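Local coordinates for DUF269-containing protein (Cyanothece sp. ATCC 51142, PDB 3NJ2) that is of unknown molecular function but belongs to the DUF269 family and is associated with nitrogen fixation in this cyanobacterium, at residues P35-Y47 with C91-E103. Sequence-based numbering, arbitrary orientation.
Sequences PFLQSLVQQIRAY and CYFRAIAALIEKE
F36 begins the contact as a knob in a hole formed by Y92, A95, I96 and L99, part of a helix-helix packing in which helix 35-46 crosses the 91-103 part of helix 83-104, N-to-C directions 122° apart, axes approaching to 8.2 Å. Its CG lies anti to the backbone N, which swings the ring across to the other helix. There CZ meets Y92 CE1 at 3.6 Å, CE1 presses on I96 CG1, and L99 CD1 sits at the ring edge. N151 and T155 of helix 147-167 also touch F36. One turn on, S39 OG donates to A95 O at 3.0 Å, well bent at the carbonyl (C=O...OG 111°); that oxygen also accepts the backbone bond from L99 N. L40 follows where the backbones come close: A95 CB wedges in as the reciprocal knob, 3.6 Å from L40 CA. Q43 fits among C91, R94, A95 and A98; the bend in its chain lays CG against A95 N and CA and brings OE1 to 3.3 Å from R94 CB. I44 CD1 packs on C91 CB. Y47 closes the contact: the R94 guanidinium lies flat on its ring in a cation-pi stack, planes 15° apart, with NH1 3.4 Å above the ring plane, over its centre.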
ATOM      1  N   PRO B  35      19.507  17.215   5.910  1.00 13.75           N
ATOM      2  CA  PRO B  35      18.237  16.989   6.634  1.00 13.93           C
ATOM      3  C   PRO B  35      17.623  15.623   6.239  1.00 11.14           C
ATOM      4  O   PRO B  35      17.022  15.015   7.057  1.00 14.77           O
ATOM      5  CB  PRO B  35      17.358  18.161   6.175  1.00 13.95           C
ATOM      6  CG  PRO B  35      18.380  19.240   5.955  1.00 14.13           C
ATOM      7  CD  PRO B  35      19.570  18.571   5.282  1.00 13.15           C
ATOM      8  N   PHE B  36      17.829  15.216   4.969  1.00 11.36           N
ATOM      9  CA  PHE B  36      17.351  13.901   4.549  1.00 10.33           C
ATOM     10  C   PHE B  36      18.029  12.763   5.274  1.00 10.02           C
ATOM     11  O   PHE B  36      17.333  11.940   5.809  1.00 12.46           O
ATOM     12  CB  PHE B  36      17.306  13.672   3.014  1.00 12.27           C
ATOM     13  CG  PHE B  36      16.872  12.295   2.719  1.00 10.46           C
ATOM     14  CD1 PHE B  36      15.482  11.929   2.841  1.00 12.59           C
ATOM     15  CD2 PHE B  36      17.815  11.306   2.343  1.00 13.16           C
ATOM     16  CE1 PHE B  36      15.071  10.569   2.641  1.00 14.31           C
ATOM     17  CE2 PHE B  36      17.367  10.021   2.167  1.00 13.95           C
ATOM     18  CZ  PHE B  36      16.027   9.655   2.355  1.00 12.30           C
ATOM     19  N   LEU B  37      19.362  12.770   5.258  1.00 12.25           N
ATOM     20  CA  LEU B  37      20.012  11.671   5.944  1.00 12.81           C
ATOM     21  C   LEU B  37      19.731  11.665   7.437  1.00 12.00           C
ATOM     22  O   LEU B  37      19.663  10.602   8.044  1.00 12.20           O
ATOM     23  CB  LEU B  37      21.528  11.665   5.607  1.00 12.30           C
ATOM     24  CG  LEU B  37      21.927  11.510   4.148  1.00  9.95           C
ATOM     25  CD1 LEU B  37      23.455  11.551   3.858  1.00 11.15           C
ATOM     26  CD2 LEU B  37      21.289  10.226   3.606  1.00 12.35           C
ATOM     27  N   GLN B  38      19.637  12.863   8.034  1.00 11.96           N
ATOM     28  CA  GLN B  38      19.257  12.936   9.384  1.00 12.56           C
ATOM     29  C   GLN B  38      17.830  12.341   9.644  1.00 13.35           C
ATOM     30  O   GLN B  38      17.597  11.625  10.617  1.00 16.15           O
ATOM     31  CB  GLN B  38      19.489  14.328   9.937  1.00 12.50           C
ATOM     32  CG  GLN B  38      20.978  14.599  10.251  1.00 14.01           C
ATOM     33  CD  GLN B  38      21.476  13.678  11.357  1.00 17.60           C
ATOM     34  OE1 GLN B  38      20.915  13.688  12.476  1.00 19.76           O
ATOM     35  NE2 GLN B  38      22.496  12.868  11.048  1.00 17.04           N
ATOM     36  N   SER B  39      16.892  12.637   8.773  1.00 13.31           N
ATOM     37  CA  SER B  39      15.583  12.062   8.849  1.00 13.59           C
ATOM     38  C   SER B  39      15.649  10.567   8.727  1.00 12.48           C
ATOM     39  O   SER B  39      15.033   9.887   9.470  1.00 13.68           O
ATOM     40  CB  SER B  39      14.702  12.586   7.715  1.00 13.40           C
ATOM     41  OG  SER B  39      13.352  12.275   8.008  1.00 18.43           O
ATOM     42  N   LEU B  40      16.472  10.087   7.795  1.00 11.40           N
ATOM     43  CA  LEU B  40      16.557   8.637   7.606  1.00 10.42           C
ATOM     44  C   LEU B  40      17.150   7.956   8.852  1.00 12.07           C
ATOM     45  O   LEU B  40      16.637   6.914   9.331  1.00 13.96           O
ATOM     46  CB  LEU B  40      17.406   8.333   6.376  1.00 12.33           C
ATOM     47  CG  LEU B  40      17.617   6.893   5.996  1.00 11.35           C
ATOM     48  CD1 LEU B  40      16.240   6.147   5.830  1.00 16.56           C
ATOM     49  CD2 LEU B  40      18.518   6.740   4.786  1.00 15.62           C
ATOM     50  N   VAL B  41      18.223   8.551   9.381  1.00 12.55           N
ATOM     51  CA  VAL B  41      18.826   7.999  10.660  1.00 14.57           C
ATOM     52  C   VAL B  41      17.788   7.957  11.792  1.00 14.59           C
ATOM     53  O   VAL B  41      17.624   6.953  12.517  1.00 14.98           O
ATOM     54  CB  VAL B  41      20.110   8.777  11.168  1.00 15.21           C
ATOM     55  CG1 VAL B  41      20.604   8.292  12.539  1.00 18.59           C
ATOM     56  CG2 VAL B  41      21.200   8.688  10.160  1.00 16.53           C
ATOM     57  N   GLN B  42      17.055   9.033  11.928  1.00 15.32           N
ATOM     58  CA  GLN B  42      15.957   9.080  12.944  1.00 17.08           C
ATOM     59  C   GLN B  42      14.963   7.916  12.800  1.00 16.96           C
ATOM     60  O   GLN B  42      14.573   7.239  13.763  1.00 15.82           O
ATOM     61  CB  GLN B  42      15.252  10.398  12.896  1.00 17.30           C
ATOM     62  CG  GLN B  42      14.095  10.535  13.892  1.00 24.43           C
ATOM     63  CD  GLN B  42      13.284  11.837  13.659  1.00 33.51           C
ATOM     64  OE1 GLN B  42      13.438  12.534  12.620  1.00 38.41           O
ATOM     65  NE2 GLN B  42      12.387  12.138  14.597  1.00 36.18           N
ATOM     66  N   GLN B  43      14.525   7.647  11.562  1.00 16.27           N
ATOM     67  CA  GLN B  43      13.583   6.579  11.370  1.00 16.34           C
ATOM     68  C   GLN B  43      14.197   5.215  11.676  1.00 15.42           C
ATOM     69  O   GLN B  43      13.600   4.425  12.313  1.00 16.18           O
ATOM     70  CB  GLN B  43      12.977   6.618   9.920  1.00 15.34           C
ATOM     71  CG  GLN B  43      12.204   7.939   9.679  1.00 15.75           C
ATOM     72  CD  GLN B  43      10.863   7.982  10.449  1.00 14.27           C
ATOM     73  OE1 GLN B  43      10.212   6.963  10.615  1.00 20.69           O
ATOM     74  NE2 GLN B  43      10.477   9.147  10.892  1.00 23.60           N
ATOM     75  N   ILE B  44      15.411   4.971  11.229  1.00 14.04           N
ATOM     76  CA  ILE B  44      16.088   3.662  11.435  1.00 15.05           C
ATOM     77  C   ILE B  44      16.146   3.400  12.971  1.00 16.89           C
ATOM     78  O   ILE B  44      15.860   2.285  13.451  1.00 17.32           O
ATOM     79  CB  ILE B  44      17.516   3.562  10.777  1.00 17.29           C
ATOM     80  CG1 ILE B  44      17.434   3.553   9.240  1.00 16.87           C
ATOM     81  CG2 ILE B  44      18.164   2.248  11.220  1.00 17.94           C
ATOM     82  CD1 ILE B  44      16.795   2.236   8.669  1.00 24.11           C
ATOM     83  N   ARG B  45      16.514   4.447  13.724  1.00 15.61           N
ATOM     84  CA  ARG B  45      16.644   4.294  15.195  1.00 16.70           C
ATOM     85  C   ARG B  45      15.332   4.097  15.889  1.00 18.16           C
ATOM     86  O   ARG B  45      15.235   3.479  16.975  1.00 19.44           O
ATOM     87  CB  ARG B  45      17.376   5.499  15.793  1.00 15.10           C
ATOM     88  CG  ARG B  45      18.881   5.603  15.271  1.00 15.25           C
ATOM     89  CD  ARG B  45      19.648   6.692  16.036  1.00 11.69           C
ATOM     90  NE  ARG B  45      21.051   6.992  15.676  1.00 14.93           N
ATOM     91  CZ  ARG B  45      22.094   6.215  15.984  1.00 14.48           C
ATOM     92  NH1 ARG B  45      21.893   5.138  16.731  1.00 14.23           N
ATOM     93  NH2 ARG B  45      23.267   6.539  15.515  1.00 14.32           N
ATOM     94  N   ALA B  46      14.281   4.642  15.296  1.00 18.36           N
ATOM     95  CA  ALA B  46      12.952   4.570  15.894  1.00 21.50           C
ATOM     96  C   ALA B  46      12.357   3.165  15.728  1.00 22.94           C
ATOM     97  O   ALA B  46      11.425   2.815  16.439  1.00 25.18           O
ATOM     98  CB  ALA B  46      12.058   5.638  15.209  1.00 19.53           C
ATOM     99  N   TYR B  47      12.884   2.378  14.786  1.00 23.33           N
ATOM    100  CA  TYR B  47      12.332   1.066  14.465  1.00 25.58           C
ATOM    101  C   TYR B  47      13.314  -0.048  14.755  1.00 26.88           C
ATOM    102  O   TYR B  47      13.652  -0.896  13.907  1.00 28.83           O
ATOM    103  CB  TYR B  47      11.735   1.039  13.032  1.00 24.61           C
ATOM    104  CG  TYR B  47      10.508   1.939  12.907  1.00 24.48           C
ATOM    105  CD1 TYR B  47       9.226   1.490  13.279  1.00 26.72           C
ATOM    106  CD2 TYR B  47      10.616   3.238  12.398  1.00 22.61           C
ATOM    107  CE1 TYR B  47       8.120   2.297  13.145  1.00 26.91           C
ATOM    108  CE2 TYR B  47       9.523   4.090  12.283  1.00 25.68           C
ATOM    109  CZ  TYR B  47       8.249   3.613  12.668  1.00 23.98           C
ATOM    110  OH  TYR B  47       7.178   4.468  12.556  1.00 25.69           O
ATOM    111  N   CYS B  91      11.661   2.571   6.037  1.00 10.35           N
ATOM    112  CA  CYS B  91      12.277   3.705   6.716  1.00 11.58           C
ATOM    113  C   CYS B  91      12.686   4.822   5.795  1.00  8.93           C
ATOM    114  O   CYS B  91      12.511   6.023   6.133  1.00 11.02           O
ATOM    115  CB  CYS B  91      13.481   3.271   7.550  1.00 10.17           C
ATOM    116  SG  CYS B  91      12.952   2.402   9.124  1.00 15.56           S
ATOM    117  N   TYR B  92      13.120   4.472   4.580  1.00  9.38           N
ATOM    118  CA  TYR B  92      13.390   5.436   3.510  1.00  9.90           C
ATOM    119  C   TYR B  92      12.167   6.243   3.193  1.00  8.84           C
ATOM    120  O   TYR B  92      12.194   7.524   3.227  1.00  9.28           O
ATOM    121  CB  TYR B  92      13.901   4.666   2.271  1.00  8.28           C
ATOM    122  CG  TYR B  92      14.226   5.502   1.077  1.00  9.89           C
ATOM    123  CD1 TYR B  92      15.437   6.249   1.007  1.00 10.59           C
ATOM    124  CD2 TYR B  92      13.381   5.526  -0.015  1.00 12.59           C
ATOM    125  CE1 TYR B  92      15.781   7.006  -0.135  1.00 12.78           C
ATOM    126  CE2 TYR B  92      13.741   6.219  -1.139  1.00 11.89           C
ATOM    127  CZ  TYR B  92      14.934   6.966  -1.178  1.00 13.52           C
ATOM    128  OH  TYR B  92      15.218   7.699  -2.292  1.00 15.25           O
ATOM    129  N   PHE B  93      11.040   5.572   2.973  1.00  8.37           N
ATOM    130  CA  PHE B  93       9.814   6.319   2.652  1.00  8.61           C
ATOM    131  C   PHE B  93       9.247   7.086   3.833  1.00 10.15           C
ATOM    132  O   PHE B  93       8.637   8.135   3.626  1.00 10.77           O
ATOM    133  CB  PHE B  93       8.817   5.470   1.837  1.00  9.92           C
ATOM    134  CG  PHE B  93       9.349   5.200   0.435  1.00  9.51           C
ATOM    135  CD1 PHE B  93       9.227   6.207  -0.521  1.00 11.07           C
ATOM    136  CD2 PHE B  93       9.943   3.938   0.074  1.00  9.63           C
ATOM    137  CE1 PHE B  93       9.770   5.989  -1.713  1.00 11.84           C
ATOM    138  CE2 PHE B  93      10.519   3.749  -1.168  1.00  9.81           C
ATOM    139  CZ  PHE B  93      10.417   4.792  -2.071  1.00 11.03           C
ATOM    140  N   ARG B  94       9.416   6.524   5.052  1.00 10.17           N
ATOM    141  CA  ARG B  94       8.991   7.292   6.262  1.00 10.31           C
ATOM    142  C   ARG B  94       9.846   8.515   6.453  1.00 10.57           C
ATOM    143  O   ARG B  94       9.333   9.561   7.011  1.00 11.16           O
ATOM    144  CB  ARG B  94       9.162   6.423   7.499  1.00 12.23           C
ATOM    145  CG  ARG B  94       7.997   5.343   7.604  1.00 11.21           C
ATOM    146  CD  ARG B  94       8.470   4.274   8.628  1.00 13.96           C
ATOM    147  NE  ARG B  94       7.374   3.335   8.863  1.00 21.69           N
ATOM    148  CZ  ARG B  94       7.517   2.107   9.377  1.00 24.04           C
ATOM    149  NH1 ARG B  94       8.728   1.615   9.685  1.00 23.99           N
ATOM    150  NH2 ARG B  94       6.444   1.350   9.505  1.00 28.90           N
ATOM    151  N   ALA B  95      11.099   8.446   6.072  1.00 10.46           N
ATOM    152  CA  ALA B  95      12.037   9.586   6.207  1.00  9.46           C
ATOM    153  C   ALA B  95      11.558  10.730   5.250  1.00 10.44           C
ATOM    154  O   ALA B  95      11.588  11.951   5.623  1.00 13.45           O
ATOM    155  CB  ALA B  95      13.425   9.112   5.921  1.00 10.63           C
ATOM    156  N   ILE B  96      11.120  10.305   4.048  1.00  9.98           N
ATOM    157  CA  ILE B  96      10.673  11.222   3.031  1.00 10.32           C
ATOM    158  C   ILE B  96       9.367  11.850   3.580  1.00 11.92           C
ATOM    159  O   ILE B  96       9.182  13.120   3.572  1.00 10.86           O
ATOM    160  CB  ILE B  96      10.455  10.463   1.709  1.00  9.76           C
ATOM    161  CG1 ILE B  96      11.794  10.195   1.129  1.00  9.46           C
ATOM    162  CG2 ILE B  96       9.532  11.407   0.702  1.00 13.03           C
ATOM    163  CD1 ILE B  96      11.721   9.123   0.058  1.00 13.97           C
ATOM    164  N   ALA B  97       8.475  11.036   4.120  1.00 11.33           N
ATOM    165  CA  ALA B  97       7.148  11.442   4.610  1.00 11.11           C
ATOM    166  C   ALA B  97       7.354  12.446   5.780  1.00 11.57           C
ATOM    167  O   ALA B  97       6.734  13.484   5.882  1.00 13.76           O
ATOM    168  CB  ALA B  97       6.371  10.248   5.077  1.00 11.01           C
ATOM    169  N   ALA B  98       8.316  12.104   6.661  1.00 10.56           N
ATOM    170  CA  ALA B  98       8.529  13.031   7.818  1.00 11.10           C
ATOM    171  C   ALA B  98       8.982  14.426   7.415  1.00 12.30           C
ATOM    172  O   ALA B  98       8.611  15.377   8.064  1.00 13.96           O
ATOM    173  CB  ALA B  98       9.537  12.364   8.730  1.00 10.85           C
ATOM    174  N   LEU B  99       9.789  14.567   6.372  1.00 11.40           N
ATOM    175  CA  LEU B  99      10.233  15.848   5.867  1.00 10.79           C
ATOM    176  C   LEU B  99       9.066  16.591   5.186  1.00 11.84           C
ATOM    177  O   LEU B  99       8.926  17.804   5.344  1.00 12.41           O
ATOM    178  CB  LEU B  99      11.420  15.713   4.924  1.00 11.70           C
ATOM    179  CG  LEU B  99      12.715  15.338   5.637  1.00 13.80           C
ATOM    180  CD1 LEU B  99      13.646  14.603   4.599  1.00 18.71           C
ATOM    181  CD2 LEU B  99      13.268  16.520   6.393  1.00 19.86           C
ATOM    182  N   ILE B 100       8.232  15.874   4.422  1.00 11.87           N
ATOM    183  CA  ILE B 100       7.015  16.487   3.850  1.00 13.02           C
ATOM    184  C   ILE B 100       6.161  17.048   4.968  1.00 13.71           C
ATOM    185  O   ILE B 100       5.738  18.190   4.888  1.00 15.56           O
ATOM    186  CB  ILE B 100       6.281  15.454   2.964  1.00 11.59           C
ATOM    187  CG1 ILE B 100       7.162  15.150   1.793  1.00 12.86           C
ATOM    188  CG2 ILE B 100       4.934  16.090   2.488  1.00 15.43           C
ATOM    189  CD1 ILE B 100       6.593  13.906   1.001  1.00 11.85           C
ATOM    190  N   GLU B 101       5.944  16.273   6.029  1.00 12.65           N
ATOM    191  CA  GLU B 101       5.152  16.693   7.151  1.00 14.87           C
ATOM    192  C   GLU B 101       5.807  17.896   7.846  1.00 16.29           C
ATOM    193  O   GLU B 101       5.107  18.874   8.137  1.00 15.70           O
ATOM    194  CB  GLU B 101       5.016  15.473   8.093  1.00 18.31           C
ATOM    195  CG  GLU B 101       3.949  15.589   9.161  1.00 20.22           C
ATOM    196  CD  GLU B 101       3.625  14.211   9.819  1.00 25.37           C
ATOM    197  OE1 GLU B 101       3.438  13.097   9.172  1.00 20.81           O
ATOM    198  OE2 GLU B 101       3.515  14.254  11.081  1.00 32.84           O
ATOM    199  N   LYS B 102       7.130  17.882   8.073  1.00 15.07           N
ATOM    200  CA  LYS B 102       7.842  19.017   8.734  1.00 16.97           C
ATOM    201  C   LYS B 102       7.691  20.307   7.939  1.00 17.17           C
ATOM    202  O   LYS B 102       7.492  21.416   8.506  1.00 19.89           O
ATOM    203  CB  LYS B 102       9.342  18.702   8.865  1.00 17.40           C
ATOM    204  CG  LYS B 102       9.618  17.791  10.021  1.00 24.66           C
ATOM    205  CD  LYS B 102      11.064  17.803  10.327  1.00 29.12           C
ATOM    206  CE  LYS B 102      11.266  17.374  11.770  1.00 29.47           C
ATOM    207  NZ  LYS B 102      12.567  16.686  11.846  1.00 36.26           N
ATOM    208  N   GLU B 103       7.823  20.253   6.637  1.00 16.15           N
ATOM    209  CA  GLU B 103       7.894  21.479   5.842  1.00 15.00           C
ATOM    210  C   GLU B 103       6.522  21.986   5.448  1.00 17.47           C
ATOM    211  O   GLU B 103       6.372  23.165   5.142  1.00 21.59           O
ATOM    212  CB  GLU B 103       8.760  21.211   4.584  1.00 16.13           C
ATOM    213  CG  GLU B 103      10.255  20.899   4.839  1.00 15.19           C
ATOM    214  CD  GLU B 103      11.086  22.155   5.073  1.00 17.49           C
ATOM    215  OE1 GLU B 103      11.777  22.572   4.110  1.00 15.50           O
ATOM    216  OE2 GLU B 103      10.879  22.757   6.183  1.00 21.34           O
TER